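Local structure of HTH cro/C1-type domain-containing protein (Pseudomonas aeruginosa, 4O8B) at residues G3-A8 / M61-C66. The protein probably binds promoter DNA through a helix-turn-helix domain as a transcriptional activator, and controls bacterial motility and biofilm formation by modulating the small RNA rsmZ. Sequence-based numbering, arbitrary orientation.
Sequences GTRLKA and MAYLYC
The carbonyl oxygen of C66 takes two N-H groups of the R5 guanidinium. The bond from R5 NE to C66 O is short, 2.7 Å, and nearly straight, with an angle of 175° at the hydrogen; the oxygen lies in the guanidinium plane, whereas the donor stands tilted out of the plane of the carbonyl. A second, weak bond runs from R5 NH2 to C66 O (3.4 Å). NH2 also forms a salt bridge with D69, at the start of helix 69-79, so the head of R5 is held by the turn and by the helix that follows it.

R5 gets there with CG beside its backbone N (chi1 -55°) and a bend at chi2, which lays the aliphatic part of the chain along the backbone of 63-66. R5 CG comes to 3.4 Å from Y63 O, an oxygen that already accepts the N-H of C66. R5 CD sits over one face of the Y63 ring, displaced toward the rim, in a CH-pi contact 4.1 Å from the ring centroid, and the Y63 hydroxyl reaches A8 CB. In the helix-turn-helix domain of the XRE (Cro/C1-type) family, this packing joins the first helix, 3-13, to the loop that leaves helix 47-57. L64 CD2 rests 3.7 Å from L6 CA. L6 CD1 meets L64 CD2 more loosely, at 4.4 Å, and the L6 side chain also packs on L53 and L57 of helix 47-57. The CB of Y65 is directed away from 3-8, and its ring stacks on Y65 of the second subunit.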
ATOM      1  N   GLY A   3       8.146   2.165  -8.980  1.00 24.38           N
ATOM      2  CA  GLY A   3       8.453   1.467 -10.216  1.00 23.59           C
ATOM      3  C   GLY A   3       8.792   0.006 -10.011  1.00 23.04           C
ATOM      4  O   GLY A   3       8.213  -0.868 -10.659  1.00 24.65           O
ATOM      5  N   THR A   4       9.732  -0.266  -9.117  1.00 22.74           N
ATOM      6  CA  THR A   4      10.148  -1.635  -8.830  1.00 23.74           C
ATOM      7  C   THR A   4       8.947  -2.550  -8.609  1.00 21.83           C
ATOM      8  O   THR A   4       8.862  -3.625  -9.196  1.00 21.24           O
ATOM      9  CB  THR A   4      11.050  -1.698  -7.578  1.00 24.09           C
ATOM     10  OG1 THR A   4      10.408  -1.019  -6.494  1.00 25.03           O
ATOM     11  CG2 THR A   4      12.397  -1.055  -7.858  1.00 24.96           C
ATOM     12  N   ARG A   5       8.024  -2.110  -7.764  1.00 21.74           N
ATOM     13  CA  ARG A   5       6.822  -2.892  -7.461  1.00 21.31           C
ATOM     14  C   ARG A   5       5.984  -3.100  -8.715  1.00 20.83           C
ATOM     15  O   ARG A   5       5.434  -4.178  -8.932  1.00 19.50           O
ATOM     16  CB  ARG A   5       5.989  -2.173  -6.400  1.00 21.33           C
ATOM     17  CG  ARG A   5       6.759  -1.855  -5.122  1.00 19.63           C
ATOM     18  CD  ARG A   5       7.035  -3.106  -4.305  1.00 19.36           C
ATOM     19  NE  ARG A   5       7.930  -2.827  -3.182  1.00 21.24           N
ATOM     20  CZ  ARG A   5       9.185  -3.266  -3.099  1.00 20.82           C
ATOM     21  NH1 ARG A   5       9.701  -3.999  -4.079  1.00 20.50           N
ATOM     22  NH2 ARG A   5       9.928  -2.942  -2.050  1.00 20.45           N
ATOM     23  N   LEU A   6       5.889  -2.064  -9.540  1.00 21.67           N
ATOM     24  CA  LEU A   6       5.121  -2.144 -10.777  1.00 22.90           C
ATOM     25  C   LEU A   6       5.792  -3.110 -11.748  1.00 22.53           C
ATOM     26  O   LEU A   6       5.131  -3.907 -12.405  1.00 21.71           O
ATOM     27  CB  LEU A   6       5.002  -0.758 -11.416  1.00 23.06           C
ATOM     28  CG  LEU A   6       4.244  -0.670 -12.748  1.00 25.45           C
ATOM     29  CD1 LEU A   6       2.760  -0.950 -12.530  1.00 27.49           C
ATOM     30  CD2 LEU A   6       4.440   0.713 -13.341  1.00 25.79           C
ATOM     31  N   LYS A   7       7.118  -3.037 -11.830  1.00 24.18           N
ATOM     32  CA  LYS A   7       7.878  -3.907 -12.713  1.00 24.87           C
ATOM     33  C   LYS A   7       7.833  -5.337 -12.186  1.00 24.64           C
ATOM     34  O   LYS A   7       7.620  -6.289 -12.949  1.00 25.49           O
ATOM     35  CB  LYS A   7       9.337  -3.437 -12.804  1.00 25.44           C
ATOM     36  CG  LYS A   7      10.125  -4.081 -13.943  1.00 28.26           C
ATOM     37  CD  LYS A   7      11.586  -3.642 -13.935  1.00 30.38           C
ATOM     38  CE  LYS A   7      11.738  -2.151 -14.207  1.00 30.84           C
ATOM     39  NZ  LYS A   7      11.316  -1.785 -15.594  1.00 29.89           N
ATOM     40  N   ALA A   8       8.033  -5.485 -10.880  1.00 23.09           N
ATOM     41  CA  ALA A   8       8.018  -6.795 -10.236  1.00 21.24           C
ATOM     42  C   ALA A   8       6.656  -7.457 -10.390  1.00 20.85           C
ATOM     43  O   ALA A   8       6.560  -8.677 -10.515  1.00 21.45           O
ATOM     44  CB  ALA A   8       8.367  -6.650  -8.763  1.00 19.57           C
ATOM     45  N   MET A  61      -3.357  -2.964  -4.506  1.00 15.93           N
ATOM     46  CA  MET A  61      -2.862  -1.627  -4.812  1.00 18.27           C
ATOM     47  C   MET A  61      -1.772  -1.238  -3.825  1.00 18.40           C
ATOM     48  O   MET A  61      -0.793  -0.580  -4.190  1.00 17.46           O
ATOM     49  CB  MET A  61      -4.007  -0.611  -4.743  1.00 20.65           C
ATOM     50  CG  MET A  61      -3.538   0.830  -4.623  1.00 23.63           C
ATOM     51  SD  MET A  61      -4.898   1.991  -4.456  1.00 28.43           S
ATOM     52  CE  MET A  61      -5.297   2.294  -6.161  1.00 27.68           C
ATOM     53  N   ALA A  62      -1.949  -1.654  -2.570  1.00 18.23           N
ATOM     54  CA  ALA A  62      -0.989  -1.349  -1.520  1.00 20.36           C
ATOM     55  C   ALA A  62       0.420  -1.817  -1.878  1.00 20.35           C
ATOM     56  O   ALA A  62       1.397  -1.126  -1.599  1.00 20.84           O
ATOM     57  CB  ALA A  62      -1.434  -1.998  -0.212  1.00 21.22           C
ATOM     58  N   TYR A  63       0.514  -2.992  -2.494  1.00 19.72           N
ATOM     59  CA  TYR A  63       1.800  -3.546  -2.886  1.00 20.16           C
ATOM     60  C   TYR A  63       2.590  -2.558  -3.743  1.00 19.84           C
ATOM     61  O   TYR A  63       3.783  -2.335  -3.515  1.00 17.32           O
ATOM     62  CB  TYR A  63       1.604  -4.844  -3.670  1.00 21.57           C
ATOM     63  CG  TYR A  63       2.882  -5.415  -4.237  1.00 23.04           C
ATOM     64  CD1 TYR A  63       3.877  -5.913  -3.397  1.00 23.83           C
ATOM     65  CD2 TYR A  63       3.128  -5.396  -5.614  1.00 23.89           C
ATOM     66  CE1 TYR A  63       5.073  -6.423  -3.917  1.00 23.91           C
ATOM     67  CE2 TYR A  63       4.315  -5.900  -6.143  1.00 22.71           C
ATOM     68  CZ  TYR A  63       5.289  -6.391  -5.285  1.00 22.95           C
ATOM     69  OH  TYR A  63       6.466  -6.881  -5.797  1.00 25.32           O
ATOM     70  N   LEU A  64       1.915  -1.980  -4.730  1.00 19.19           N
ATOM     71  CA  LEU A  64       2.545  -1.020  -5.638  1.00 19.20           C
ATOM     72  C   LEU A  64       2.977   0.254  -4.920  1.00 18.60           C
ATOM     73  O   LEU A  64       3.683   1.088  -5.487  1.00 18.00           O
ATOM     74  CB  LEU A  64       1.576  -0.682  -6.768  1.00 19.38           C
ATOM     75  CG  LEU A  64       1.101  -1.892  -7.586  1.00 18.15           C
ATOM     76  CD1 LEU A  64      -0.088  -1.506  -8.450  1.00 19.34           C
ATOM     77  CD2 LEU A  64       2.244  -2.412  -8.438  1.00 19.14           C
ATOM     78  N   TYR A  65       2.563   0.388  -3.663  1.00 19.00           N
ATOM     79  CA  TYR A  65       2.907   1.554  -2.848  1.00 19.91           C
ATOM     80  C   TYR A  65       3.584   1.122  -1.551  1.00 21.15           C
ATOM     81  O   TYR A  65       3.528   1.834  -0.548  1.00 20.89           O
ATOM     82  CB  TYR A  65       1.649   2.363  -2.523  1.00 20.85           C
ATOM     83  CG  TYR A  65       1.134   3.207  -3.665  1.00 21.49           C
ATOM     84  CD1 TYR A  65       1.728   4.434  -3.978  1.00 21.17           C
ATOM     85  CD2 TYR A  65       0.058   2.776  -4.446  1.00 21.63           C
ATOM     86  CE1 TYR A  65       1.253   5.217  -5.026  1.00 21.77           C
ATOM     87  CE2 TYR A  65      -0.421   3.555  -5.504  1.00 21.83           C
ATOM     88  CZ  TYR A  65       0.184   4.767  -5.789  1.00 21.04           C
ATOM     89  OH  TYR A  65      -0.289   5.530  -6.832  1.00 22.03           O
ATOM     90  N   CYS A  66       4.221  -0.043  -1.576  1.00 22.67           N
ATOM     91  CA  CYS A  66       4.910  -0.576  -0.402  1.00 23.59           C
ATOM     92  C   CYS A  66       6.425  -0.515  -0.562  1.00 23.45           C
ATOM     93  O   CYS A  66       7.037  -1.443  -1.083  1.00 24.33           O
ATOM     94  CB  CYS A  66       4.471  -2.019  -0.154  1.00 23.80           C
ATOM     95  SG  CYS A  66       5.453  -2.873   1.094  1.00 23.94           S
TER